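PDB 3EFA: putative Acetyltransferase from Lactobacillus plantarum WCFS1, which probably transfers an acetyl group from acetyl-CoA to an amine substrate, as other GNAT-family enzymes do. Local coordinates for residues A17-A20 with L21-A24; Q23-V27 with E28-I32; Y52-P55 with D56-I59; G112-T115 with A116-F119. One frame throughout, in Å; residues are numbered along the deposited sequence.

Contact 1 of 4, residues A17-A20 with L21-A24; sequences AAYA and LRQA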
ATOM      1  N   ALA A  17      -2.055   9.155 -28.879  1.00 28.77           N
ATOM      2  CA  ALA A  17      -2.761  10.182 -28.138  1.00 40.91           C
ATOM      3  C   ALA A  17      -2.293  10.257 -26.665  1.00 42.49           C
ATOM      4  O   ALA A  17      -2.027  11.347 -26.130  1.00 33.37           O
ATOM      5  CB  ALA A  17      -4.286   9.936 -28.211  1.00 34.20           C
ATOM      6  N   ALA A  18      -2.190   9.092 -26.026  1.00 38.30           N
ATOM      7  CA  ALA A  18      -1.782   9.003 -24.625  1.00 33.09           C
ATOM      8  C   ALA A  18      -0.330   9.473 -24.428  1.00 40.46           C
ATOM      9  O   ALA A  18      -0.047  10.197 -23.478  1.00 39.26           O
ATOM     10  CB  ALA A  18      -1.961   7.603 -24.109  1.00 30.70           C
ATOM     11  N   TYR A  19       0.579   9.072 -25.327  1.00 31.71           N
ATOM     12  CA  TYR A  19       1.979   9.505 -25.220  1.00 40.19           C
ATOM     13  C   TYR A  19       2.117  11.032 -25.423  1.00 42.56           C
ATOM     14  O   TYR A  19       2.920  11.691 -24.757  1.00 38.67           O
ATOM     15  CB  TYR A  19       2.880   8.773 -26.238  1.00 38.53           C
ATOM     16  CG  TYR A  19       3.114   7.294 -25.995  1.00 49.16           C
ATOM     17  CD1 TYR A  19       2.371   6.589 -25.065  1.00 56.20           C
ATOM     18  CD2 TYR A  19       4.057   6.593 -26.734  1.00 67.15           C
ATOM     19  CE1 TYR A  19       2.577   5.232 -24.857  1.00 56.13           C
ATOM     20  CE2 TYR A  19       4.270   5.230 -26.532  1.00 70.49           C
ATOM     21  CZ  TYR A  19       3.525   4.557 -25.590  1.00 65.78           C
ATOM     22  OH  TYR A  19       3.718   3.201 -25.377  1.00 72.07           O
ATOM     23  N   ALA A  20       1.339  11.581 -26.349  1.00 34.18           N
ATOM     24  CA  ALA A  20       1.417  13.003 -26.665  1.00 38.07           C
ATOM     25  C   ALA A  20       0.990  13.849 -25.473  1.00 32.87           C
ATOM     26  O   ALA A  20       1.645  14.846 -25.156  1.00 38.38           O
ATOM     27  CB  ALA A  20       0.574  13.362 -27.948  1.00 28.62           C
ATOM     28  N   LEU A  21      -0.101  13.452 -24.817  1.00 31.82           N
ATOM     29  CA  LEU A  21      -0.535  14.134 -23.584  1.00 34.97           C
ATOM     30  C   LEU A  21       0.539  14.067 -22.486  1.00 38.04           C
ATOM     31  O   LEU A  21       0.893  15.093 -21.899  1.00 42.14           O
ATOM     32  CB  LEU A  21      -1.885  13.597 -23.088  1.00 38.62           C
ATOM     33  CG  LEU A  21      -3.105  13.932 -23.981  1.00 44.32           C
ATOM     34  CD1 LEU A  21      -4.413  13.307 -23.483  1.00 34.32           C
ATOM     35  CD2 LEU A  21      -3.282  15.438 -24.146  1.00 42.24           C
ATOM     36  N   ARG A  22       1.088  12.875 -22.246  1.00 37.07           N
ATOM     37  CA  ARG A  22       2.095  12.694 -21.186  1.00 44.56           C
ATOM     38  C   ARG A  22       3.414  13.439 -21.481  1.00 43.88           C
ATOM     39  O   ARG A  22       4.041  13.996 -20.566  1.00 40.82           O
ATOM     40  CB  ARG A  22       2.339  11.203 -20.888  1.00 35.69           C
ATOM     41  CG  ARG A  22       1.065  10.396 -20.464  1.00 32.49           C
ATOM     42  CD  ARG A  22       1.255   8.871 -20.620  1.00 32.58           C
ATOM     43  NE  ARG A  22       2.515   8.403 -20.038  1.00 40.24           N
ATOM     44  CZ  ARG A  22       3.037   7.184 -20.198  1.00 44.67           C
ATOM     45  NH1 ARG A  22       2.421   6.263 -20.945  1.00 33.60           N
ATOM     46  NH2 ARG A  22       4.192   6.885 -19.613  1.00 34.21           N
ATOM     47  N   GLN A  23       3.824  13.466 -22.748  1.00 40.47           N
ATOM     48  CA  GLN A  23       5.044  14.191 -23.137  1.00 43.84           C
ATOM     49  C   GLN A  23       4.874  15.692 -22.873  1.00 39.13           C
ATOM     50  O   GLN A  23       5.783  16.358 -22.367  1.00 40.39           O
ATOM     51  CB  GLN A  23       5.407  13.922 -24.620  1.00 34.97           C
ATOM     52  CG  GLN A  23       6.468  14.862 -25.253  1.00 32.35           C
ATOM     53  CD  GLN A  23       7.912  14.568 -24.819  1.00 40.97           C
ATOM     54  OE1 GLN A  23       8.247  13.453 -24.402  1.00 40.03           O
ATOM     55  NE2 GLN A  23       8.770  15.578 -24.910  1.00 39.45           N
ATOM     56  N   ALA A  24       3.700  16.218 -23.193  1.00 38.75           N
ATOM     57  CA  ALA A  24       3.470  17.649 -23.046  1.00 40.97           C
ATOM     58  C   ALA A  24       3.417  18.071 -21.579  1.00 44.15           C
ATOM     59  O   ALA A  24       4.014  19.088 -21.212  1.00 49.46           O
ATOM     60  CB  ALA A  24       2.200  18.087 -23.788  1.00 31.17           C
TER
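Tyr19 and Arg22 lie alongside each other on one flank of helix 12-29, both running the same way from the backbone, with the phenol ring and the guanidinium plane turned almost perpendicular, 81° apart. The side chains come no nearer than Tyr19 CE1 to Arg22 NH1 at 4.0 Å. CG of Arg22 stands beside its own backbone N (chi1 -58°), which sends the chain back toward the start of the helix; there Arg22 CG passes 3.2 Å from Ala18 O, and CD follows over the same carbonyl before the bend at chi3 turns the guanidinium toward Glu37 and Asp42. Leu21 takes a similar course on the next flank, its CG 3.5 Å from Ala17 O. Beneath the side chains run the regular i to i+4 bonds of an alpha helix, including Arg22 N to Ala18 O at 3.2 Å and Gln23 N to Tyr19 O at 2.8 Å. Arg22 NE reaches Glu37 and NH1 reaches Asp42, both in salt bridges. A leucine in its place would probably leave the carboxylates of Glu37 and Asp42 without this shared cation and weaken the tie from helix 12-29 to helix 34-37 and the loop after it. Ala17, Ala18 and Leu21 thus give apolar contact with the sheet, while Arg22, also against strands 48-52 and 71-79, brings a buried guanidinium whose charge is probably balanced by the two acids.

Contact 2 of 4, residues Q23-V27 with E28-I32; sequences QAVFV and EERGI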
ATOM      1  N   GLN A  23       3.824  13.466 -22.748  1.00 40.47           N
ATOM      2  CA  GLN A  23       5.044  14.191 -23.137  1.00 43.84           C
ATOM      3  C   GLN A  23       4.874  15.692 -22.873  1.00 39.13           C
ATOM      4  O   GLN A  23       5.783  16.358 -22.367  1.00 40.39           O
ATOM      5  CB  GLN A  23       5.407  13.922 -24.620  1.00 34.97           C
ATOM      6  CG  GLN A  23       6.468  14.862 -25.253  1.00 32.35           C
ATOM      7  CD  GLN A  23       7.912  14.568 -24.819  1.00 40.97           C
ATOM      8  OE1 GLN A  23       8.247  13.453 -24.402  1.00 40.03           O
ATOM      9  NE2 GLN A  23       8.770  15.578 -24.910  1.00 39.45           N
ATOM     10  N   ALA A  24       3.700  16.218 -23.193  1.00 38.75           N
ATOM     11  CA  ALA A  24       3.470  17.649 -23.046  1.00 40.97           C
ATOM     12  C   ALA A  24       3.417  18.071 -21.579  1.00 44.15           C
ATOM     13  O   ALA A  24       4.014  19.088 -21.212  1.00 49.46           O
ATOM     14  CB  ALA A  24       2.200  18.087 -23.788  1.00 31.17           C
ATOM     15  N   VAL A  25       2.722  17.280 -20.752  1.00 39.06           N
ATOM     16  CA  VAL A  25       2.478  17.614 -19.340  1.00 37.74           C
ATOM     17  C   VAL A  25       3.627  17.254 -18.380  1.00 44.52           C
ATOM     18  O   VAL A  25       4.140  18.114 -17.660  1.00 44.93           O
ATOM     19  CB  VAL A  25       1.158  16.964 -18.819  1.00 41.33           C
ATOM     20  CG1 VAL A  25       0.993  17.183 -17.322  1.00 41.03           C
ATOM     21  CG2 VAL A  25      -0.062  17.516 -19.565  1.00 41.81           C
ATOM     22  N   PHE A  26       4.015  15.982 -18.355  1.00 53.23           N
ATOM     23  CA  PHE A  26       5.036  15.513 -17.408  1.00 50.61           C
ATOM     24  C   PHE A  26       6.458  15.914 -17.815  1.00 51.19           C
ATOM     25  O   PHE A  26       7.207  16.437 -16.995  1.00 51.20           O
ATOM     26  CB  PHE A  26       4.970  13.987 -17.214  1.00 41.42           C
ATOM     27  CG  PHE A  26       3.718  13.500 -16.525  1.00 42.45           C
ATOM     28  CD1 PHE A  26       3.453  13.838 -15.190  1.00 47.47           C
ATOM     29  CD2 PHE A  26       2.817  12.680 -17.196  1.00 35.12           C
ATOM     30  CE1 PHE A  26       2.296  13.383 -14.541  1.00 41.53           C
ATOM     31  CE2 PHE A  26       1.657  12.217 -16.562  1.00 44.52           C
ATOM     32  CZ  PHE A  26       1.396  12.567 -15.227  1.00 47.12           C
ATOM     33  N   VAL A  27       6.827  15.659 -19.075  1.00 41.56           N
ATOM     34  CA  VAL A  27       8.189  15.914 -19.538  1.00 38.34           C
ATOM     35  C   VAL A  27       8.459  17.408 -19.796  1.00 49.02           C
ATOM     36  O   VAL A  27       9.396  17.976 -19.246  1.00 56.89           O
ATOM     37  CB  VAL A  27       8.553  15.058 -20.804  1.00 52.82           C
ATOM     38  CG1 VAL A  27       9.985  15.345 -21.286  1.00 34.07           C
ATOM     39  CG2 VAL A  27       8.401  13.579 -20.513  1.00 34.14           C
ATOM     40  N   GLU A  28       7.641  18.045 -20.624  1.00 49.34           N
ATOM     41  CA  GLU A  28       7.932  19.421 -21.029  1.00 50.68           C
ATOM     42  C   GLU A  28       7.474  20.489 -20.031  1.00 56.16           C
ATOM     43  O   GLU A  28       8.236  21.389 -19.678  1.00 56.57           O
ATOM     44  CB  GLU A  28       7.393  19.694 -22.439  1.00 37.64           C
ATOM     45  CG  GLU A  28       8.205  18.949 -23.513  1.00 43.04           C
ATOM     46  CD  GLU A  28       7.654  19.107 -24.922  1.00 47.23           C
ATOM     47  OE1 GLU A  28       7.801  18.157 -25.714  1.00 46.96           O
ATOM     48  OE2 GLU A  28       7.090  20.171 -25.245  1.00 50.18           O
ATOM     49  N   GLU A  29       6.233  20.382 -19.577  1.00 51.97           N
ATOM     50  CA  GLU A  29       5.664  21.381 -18.691  1.00 54.92           C
ATOM     51  C   GLU A  29       6.235  21.288 -17.270  1.00 56.44           C
ATOM     52  O   GLU A  29       6.473  22.311 -16.627  1.00 51.43           O
ATOM     53  CB  GLU A  29       4.134  21.263 -18.660  1.00 53.46           C
ATOM     54  CG  GLU A  29       3.463  22.111 -17.582  1.00 58.93           C
ATOM     55  CD  GLU A  29       1.956  21.908 -17.533  1.00 66.01           C
ATOM     56  OE1 GLU A  29       1.405  21.284 -18.465  1.00 71.35           O
ATOM     57  OE2 GLU A  29       1.321  22.371 -16.564  1.00 68.66           O
ATOM     58  N   ARG A  30       6.466  20.068 -16.793  1.00 52.20           N
ATOM     59  CA  ARG A  30       6.863  19.867 -15.401  1.00 53.41           C
ATOM     60  C   ARG A  30       8.294  19.368 -15.199  1.00 51.69           C
ATOM     61  O   ARG A  30       8.726  19.178 -14.071  1.00 55.66           O
ATOM     62  CB  ARG A  30       5.860  18.956 -14.689  1.00 58.63           C
ATOM     63  CG  ARG A  30       4.504  19.618 -14.513  1.00 62.08           C
ATOM     64  CD  ARG A  30       3.422  18.614 -14.209  1.00 67.32           C
ATOM     65  NE  ARG A  30       3.724  17.847 -13.011  1.00 75.67           N
ATOM     66  CZ  ARG A  30       2.883  16.986 -12.450  1.00 80.68           C
ATOM     67  NH1 ARG A  30       1.683  16.785 -12.986  1.00 72.49           N
ATOM     68  NH2 ARG A  30       3.243  16.328 -11.355  1.00 84.63           N
ATOM     69  N   GLY A  31       9.018  19.153 -16.294  1.00 47.08           N
ATOM     70  CA  GLY A  31      10.441  18.872 -16.224  1.00 53.10           C
ATOM     71  C   GLY A  31      10.870  17.504 -15.721  1.00 58.84           C
ATOM     72  O   GLY A  31      12.014  17.326 -15.307  1.00 65.26           O
ATOM     73  N   ILE A  32       9.974  16.527 -15.752  1.00 54.26           N
ATOM     74  CA  ILE A  32      10.381  15.170 -15.420  1.00 51.33           C
ATOM     75  C   ILE A  32      11.176  14.540 -16.574  1.00 60.05           C
ATOM     76  O   ILE A  32      10.880  14.753 -17.767  1.00 56.96           O
ATOM     77  CB  ILE A  32       9.178  14.293 -15.042  1.00 50.16           C
ATOM     78  CG1 ILE A  32       8.491  14.865 -13.797  1.00 56.75           C
ATOM     79  CG2 ILE A  32       9.615  12.841 -14.807  1.00 42.64           C
ATOM     80  CD1 ILE A  32       7.031  14.454 -13.650  1.00 59.04           C
TER
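From Gln23 onward the backbone bonds of helix 12-29 widen to i to i+5, with Glu28 N on Gln23 O at 3.1 Å and Glu29 N on Ala24 O at 3.0 Å, a pi-type turn that leads into a glycine C-terminus. Gly31, with positive phi (73°), ends the helix; Ile32 N reaches back six residues to Phe26 O at 3.0 Å, and the bond from Gly31 N to Val27 O is weak. Outside the backbone, Gln23 meets Glu28. The bend at chi2 swings the Gln23 amide along the helix, so that NE2 donates to Glu28 OE1 at 2.9 Å in a nearly straight bond, 174° at the hydrogen. OE1 lies in the amide plane and accepts on its anti lone pair, the carboxylate as a whole being turned well out of that plane. An alanine at Gln23 would probably leave Glu28 OE1 without this donor and the extended glutamate freer to swing on the surface. On another flank, Phe26 and Arg30 run side by side, with the phenyl CE1 over one face of the guanidinium and the two planes 53° apart; Arg30 NH2 goes on to a salt bridge with Glu113. Glu29 runs alongside Val25 and forms a salt bridge with Arg84. Ile32, just past the glycine, folds back alongside Phe26, its CD1 3.9 Å from Phe26 CD1.

Contact 3 of 4, residues Y52-P55 with D56-I59; sequences YLQP and DLPI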
ATOM      1  N   TYR A  52     -11.791  12.012 -25.849  1.00 43.44           N
ATOM      2  CA  TYR A  52     -11.707  12.907 -27.018  1.00 40.28           C
ATOM      3  C   TYR A  52     -12.923  13.859 -27.108  1.00 45.82           C
ATOM      4  O   TYR A  52     -14.082  13.421 -26.992  1.00 46.79           O
ATOM      5  CB  TYR A  52     -11.675  12.079 -28.308  1.00 39.82           C
ATOM      6  CG  TYR A  52     -10.514  11.109 -28.468  1.00 44.01           C
ATOM      7  CD1 TYR A  52      -9.398  11.448 -29.239  1.00 40.53           C
ATOM      8  CD2 TYR A  52     -10.545   9.836 -27.882  1.00 46.02           C
ATOM      9  CE1 TYR A  52      -8.333  10.560 -29.402  1.00 35.41           C
ATOM     10  CE2 TYR A  52      -9.483   8.935 -28.044  1.00 38.43           C
ATOM     11  CZ  TYR A  52      -8.380   9.305 -28.811  1.00 43.89           C
ATOM     12  OH  TYR A  52      -7.320   8.425 -28.985  1.00 39.41           O
ATOM     13  N   LEU A  53     -12.680  15.151 -27.312  1.00 39.49           N
ATOM     14  CA  LEU A  53     -13.797  16.053 -27.611  1.00 50.17           C
ATOM     15  C   LEU A  53     -14.145  15.910 -29.084  1.00 58.72           C
ATOM     16  O   LEU A  53     -15.314  15.873 -29.464  1.00 62.80           O
ATOM     17  CB  LEU A  53     -13.453  17.505 -27.306  1.00 51.44           C
ATOM     18  CG  LEU A  53     -13.419  17.891 -25.834  1.00 54.91           C
ATOM     19  CD1 LEU A  53     -13.429  19.403 -25.712  1.00 54.35           C
ATOM     20  CD2 LEU A  53     -14.606  17.286 -25.099  1.00 58.05           C
ATOM     21  N   GLN A  54     -13.105  15.836 -29.905  1.00 54.44           N
ATOM     22  CA  GLN A  54     -13.249  15.534 -31.314  1.00 57.30           C
ATOM     23  C   GLN A  54     -12.229  14.451 -31.616  1.00 59.33           C
ATOM     24  O   GLN A  54     -11.369  14.153 -30.773  1.00 53.23           O
ATOM     25  CB  GLN A  54     -12.965  16.771 -32.167  1.00 70.33           C
ATOM     26  CG  GLN A  54     -13.649  18.043 -31.699  1.00 74.96           C
ATOM     27  CD  GLN A  54     -13.093  19.274 -32.391  1.00 82.99           C
ATOM     28  OE1 GLN A  54     -12.270  19.170 -33.310  1.00 80.01           O
ATOM     29  NE2 GLN A  54     -13.530  20.450 -31.949  1.00 87.44           N
ATOM     30  N   PRO A  55     -12.325  13.851 -32.814  1.00 54.44           N
ATOM     31  CA  PRO A  55     -11.428  12.772 -33.253  1.00 47.54           C
ATOM     32  C   PRO A  55      -9.979  13.234 -33.366  1.00 53.53           C
ATOM     33  O   PRO A  55      -9.059  12.409 -33.301  1.00 54.90           O
ATOM     34  CB  PRO A  55     -11.975  12.401 -34.639  1.00 51.25           C
ATOM     35  CG  PRO A  55     -13.416  12.846 -34.611  1.00 56.06           C
ATOM     36  CD  PRO A  55     -13.450  14.069 -33.744  1.00 51.68           C
ATOM     37  N   ASP A  56      -9.776  14.536 -33.544  1.00 52.35           N
ATOM     38  CA  ASP A  56      -8.419  15.080 -33.578  1.00 58.47           C
ATOM     39  C   ASP A  56      -8.045  15.838 -32.296  1.00 53.66           C
ATOM     40  O   ASP A  56      -7.087  16.616 -32.289  1.00 53.61           O
ATOM     41  CB  ASP A  56      -8.180  15.957 -34.827  1.00 59.45           C
ATOM     42  CG  ASP A  56      -9.125  17.170 -34.914  1.00 67.69           C
ATOM     43  OD1 ASP A  56     -10.071  17.287 -34.095  1.00 65.43           O
ATOM     44  OD2 ASP A  56      -8.918  18.010 -35.827  1.00 67.05           O
ATOM     45  N   LEU A  57      -8.792  15.607 -31.219  1.00 40.80           N
ATOM     46  CA  LEU A  57      -8.586  16.369 -29.990  1.00 40.96           C
ATOM     47  C   LEU A  57      -8.698  15.545 -28.691  1.00 43.41           C
ATOM     48  O   LEU A  57      -9.691  15.655 -27.949  1.00 40.71           O
ATOM     49  CB  LEU A  57      -9.534  17.571 -29.956  1.00 50.69           C
ATOM     50  CG  LEU A  57      -9.334  18.604 -28.844  1.00 53.50           C
ATOM     51  CD1 LEU A  57      -7.917  19.158 -28.869  1.00 47.92           C
ATOM     52  CD2 LEU A  57     -10.361  19.724 -28.981  1.00 58.27           C
ATOM     53  N   PRO A  58      -7.669  14.729 -28.400  1.00 38.69           N
ATOM     54  CA  PRO A  58      -7.654  14.063 -27.089  1.00 41.36           C
ATOM     55  C   PRO A  58      -7.369  15.094 -25.996  1.00 41.96           C
ATOM     56  O   PRO A  58      -6.540  15.971 -26.242  1.00 38.53           O
ATOM     57  CB  PRO A  58      -6.493  13.073 -27.211  1.00 33.40           C
ATOM     58  CG  PRO A  58      -5.572  13.658 -28.234  1.00 33.48           C
ATOM     59  CD  PRO A  58      -6.422  14.517 -29.163  1.00 35.25           C
ATOM     60  N   ILE A  59      -8.031  15.008 -24.839  1.00 38.45           N
ATOM     61  CA  ILE A  59      -7.834  16.014 -23.779  1.00 38.67           C
ATOM     62  C   ILE A  59      -7.456  15.485 -22.381  1.00 40.34           C
ATOM     63  O   ILE A  59      -6.891  16.224 -21.561  1.00 36.21           O
ATOM     64  CB  ILE A  59      -9.042  16.987 -23.641  1.00 39.31           C
ATOM     65  CG1 ILE A  59     -10.292  16.251 -23.163  1.00 41.51           C
ATOM     66  CG2 ILE A  59      -9.303  17.736 -24.945  1.00 34.95           C
ATOM     67  CD1 ILE A  59     -11.375  17.189 -22.614  1.00 41.54           C
TER
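Leu57 and Leu53 meet across a tight hairpin, Leu57 CD2 lying 4.2 Å from Leu53 CB. The link joins strand 48-52 to strand 57-66 through a type I turn from Gln54 to Leu57, and Asp56 is the third residue of that turn. Two backbone bonds close it: Leu53 N to Leu57 O at 3.1 Å, and Leu57 N to Gln54 O at 3.0 Å, the latter with its donor well above the carbonyl plane. Leu53 also reaches beyond Leu57: its CG is 3.9 Å from Ile59 CD1, the two side chains crossing at about a right angle, and Trp88 of helix 88-102 touches both. Asp56 CG sits between its own backbone N and carbonyl carbon (chi1 60°), which turns the carboxylate back alongside Gln54, with OD1 3.5 Å from Gln54 CB. On the other face of the hairpin, Tyr52 and Pro58 form a non-hydrogen-bonded pair, Tyr52 CE1 resting 3.8 Å from Pro58 CB, while the Tyr52 hydroxyl bonds to Asn14. The hairpin therefore turns apolar surface both ways, the leucines and Ile59 toward Tyr83 and Trp88 and Tyr52 with Pro58 toward helix 12-29, and keeps its charged residue at the tip.

Contact 4 of 4, residues G112-T115 with A116-F119; sequences GELT and AQRF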
ATOM      1  N   GLY A 112      -1.292   8.365  -5.690  1.00 50.17           N
ATOM      2  CA  GLY A 112      -1.409   9.767  -6.051  1.00 44.45           C
ATOM      3  C   GLY A 112      -0.451  10.713  -5.347  1.00 52.39           C
ATOM      4  O   GLY A 112       0.155  10.374  -4.325  1.00 53.27           O
ATOM      5  N   GLU A 113      -0.313  11.912  -5.908  1.00 52.96           N
ATOM      6  CA  GLU A 113       0.481  12.961  -5.279  1.00 62.71           C
ATOM      7  C   GLU A 113      -0.282  13.422  -4.054  1.00 57.34           C
ATOM      8  O   GLU A 113      -1.510  13.423  -4.062  1.00 59.68           O
ATOM      9  CB  GLU A 113       0.735  14.122  -6.263  1.00 58.84           C
ATOM     10  CG  GLU A 113       1.472  13.688  -7.536  1.00 59.99           C
ATOM     11  CD  GLU A 113       1.826  14.850  -8.468  1.00 80.55           C
ATOM     12  OE1 GLU A 113       1.564  14.738  -9.688  1.00 82.08           O
ATOM     13  OE2 GLU A 113       2.375  15.869  -7.988  1.00 88.18           O
ATOM     14  N   LEU A 114       0.432  13.790  -2.994  1.00 58.82           N
ATOM     15  CA  LEU A 114      -0.242  14.184  -1.752  1.00 64.41           C
ATOM     16  C   LEU A 114      -1.301  15.271  -1.986  1.00 63.21           C
ATOM     17  O   LEU A 114      -2.388  15.223  -1.408  1.00 58.48           O
ATOM     18  CB  LEU A 114       0.762  14.637  -0.689  1.00 63.29           C
ATOM     19  CG  LEU A 114       0.124  14.932   0.673  1.00 71.00           C
ATOM     20  CD1 LEU A 114      -0.673  13.734   1.172  1.00 69.45           C
ATOM     21  CD2 LEU A 114       1.167  15.347   1.698  1.00 72.10           C
ATOM     22  N   THR A 115      -0.979  16.231  -2.849  1.00 57.60           N
ATOM     23  CA  THR A 115      -1.877  17.345  -3.144  1.00 66.42           C
ATOM     24  C   THR A 115      -3.231  16.943  -3.748  1.00 66.70           C
ATOM     25  O   THR A 115      -4.169  17.737  -3.762  1.00 67.48           O
ATOM     26  CB  THR A 115      -1.199  18.378  -4.069  1.00 81.26           C
ATOM     27  OG1 THR A 115      -2.187  19.282  -4.574  1.00 95.63           O
ATOM     28  CG2 THR A 115      -0.513  17.691  -5.243  1.00 78.72           C
ATOM     29  N   ALA A 116      -3.339  15.713  -4.238  1.00 62.26           N
ATOM     30  CA  ALA A 116      -4.591  15.254  -4.844  1.00 56.15           C
ATOM     31  C   ALA A 116      -5.468  14.420  -3.899  1.00 47.63           C
ATOM     32  O   ALA A 116      -6.504  13.898  -4.307  1.00 47.54           O
ATOM     33  CB  ALA A 116      -4.303  14.479  -6.134  1.00 46.21           C
ATOM     34  N   GLN A 117      -5.062  14.301  -2.639  1.00 47.60           N
ATOM     35  CA  GLN A 117      -5.768  13.421  -1.712  1.00 53.45           C
ATOM     36  C   GLN A 117      -7.285  13.687  -1.698  1.00 58.54           C
ATOM     37  O   GLN A 117      -8.085  12.761  -1.883  1.00 54.62           O
ATOM     38  CB  GLN A 117      -5.156  13.493  -0.298  1.00 48.55           C
ATOM     39  CG  GLN A 117      -5.938  12.718   0.762  1.00 45.57           C
ATOM     40  CD  GLN A 117      -5.158  12.485   2.069  1.00 56.39           C
ATOM     41  OE1 GLN A 117      -3.928  12.614   2.120  1.00 54.27           O
ATOM     42  NE2 GLN A 117      -5.883  12.116   3.127  1.00 44.10           N
ATOM     43  N   ARG A 118      -7.670  14.948  -1.498  1.00 57.67           N
ATOM     44  CA  ARG A 118      -9.082  15.311  -1.344  1.00 62.99           C
ATOM     45  C   ARG A 118      -9.911  14.990  -2.572  1.00 59.12           C
ATOM     46  O   ARG A 118     -11.033  14.486  -2.465  1.00 59.30           O
ATOM     47  CB  ARG A 118      -9.249  16.793  -1.006  1.00 77.49           C
ATOM     48  CG  ARG A 118     -10.719  17.207  -0.859  1.00 93.79           C
ATOM     49  CD  ARG A 118     -10.874  18.704  -0.584  1.00111.25           C
ATOM     50  NE  ARG A 118     -12.241  19.119  -0.238  1.00122.71           N
ATOM     51  CZ  ARG A 118     -13.127  18.393   0.447  1.00124.67           C
ATOM     52  NH1 ARG A 118     -12.819  17.181   0.895  1.00123.52           N
ATOM     53  NH2 ARG A 118     -14.334  18.892   0.697  1.00124.14           N
ATOM     54  N   PHE A 119      -9.357  15.311  -3.737  1.00 60.54           N
ATOM     55  CA  PHE A 119      -9.970  14.969  -5.014  1.00 54.80           C
ATOM     56  C   PHE A 119     -10.373  13.487  -5.039  1.00 58.57           C
ATOM     57  O   PHE A 119     -11.535  13.160  -5.300  1.00 57.01           O
ATOM     58  CB  PHE A 119      -9.000  15.305  -6.152  1.00 53.52           C
ATOM     59  CG  PHE A 119      -9.471  14.879  -7.517  1.00 56.77           C
ATOM     60  CD1 PHE A 119     -10.386  15.649  -8.230  1.00 59.52           C
ATOM     61  CD2 PHE A 119      -8.979  13.720  -8.103  1.00 53.89           C
ATOM     62  CE1 PHE A 119     -10.814  15.260  -9.505  1.00 55.18           C
ATOM     63  CE2 PHE A 119      -9.399  13.329  -9.366  1.00 56.35           C
ATOM     64  CZ  PHE A 119     -10.320  14.099 -10.070  1.00 46.69           C
TER
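CG of Leu114 lies opposite its own backbone N (chi1 -174°), and Gln117 makes the same choice at chi1 174°, so the two side chains run alongside each other from the two ends of one turn and point the same way. The touch between them is slight and mixed in character: Leu114 CD1, one methyl of the fork, sits 3.6 Å from the amide oxygen Gln117 OE1. The other end of that amide looks onward, for Gln117 NE2 bonds to Glu121 one turn along the helix. Nearer the backbone, Gln117 CB packs 3.4 Å from Leu114 O, and the methyl carbon Ala116 CB lies 3.6 Å from Glu113 O. Those two carbonyls carry the turn. Glu113 O accepts from Ala116 N at 2.9 Å and Leu114 O from Gln117 N at 3.1 Å, both three residues apart, as in a 3-10 helix. In each bond the donor stands some 50° out of the carbonyl plane, a geometry that goes with the tight three-residue winding. The Glu113 carboxylate leads away from all this to a salt bridge with Arg30, just past the end of helix 12-29. The segment is thus a 3-10 lead-in by which the chain leaves strand 107-113, still bonded through Gly112 to Val140 of the neighbouring strand 139-145 and through Leu114 to Pro138 just before it, and enters helix 117-122.

Contacts 1 and 2 are consecutive lengths of helix 12-29 and share Gln23 and Ala24, yet contact 1 is partly buried against the sheet while contact 2, at the C-terminal end, lies at the surface. Contacts 3 and 4 are also surface turns and both reach the seven-stranded sheet, but far apart, their centres about 26 Å from each other. Contact 3 joins two antiparallel strands and meets contact 1 by packing, Ala17 CB against Pro58 CG and the Tyr52 hydroxyl. Contact 4 converts strand to helix and meets contact 2 by charge instead, Arg30 NH2 to Glu113 OE1 at 2.9 Å.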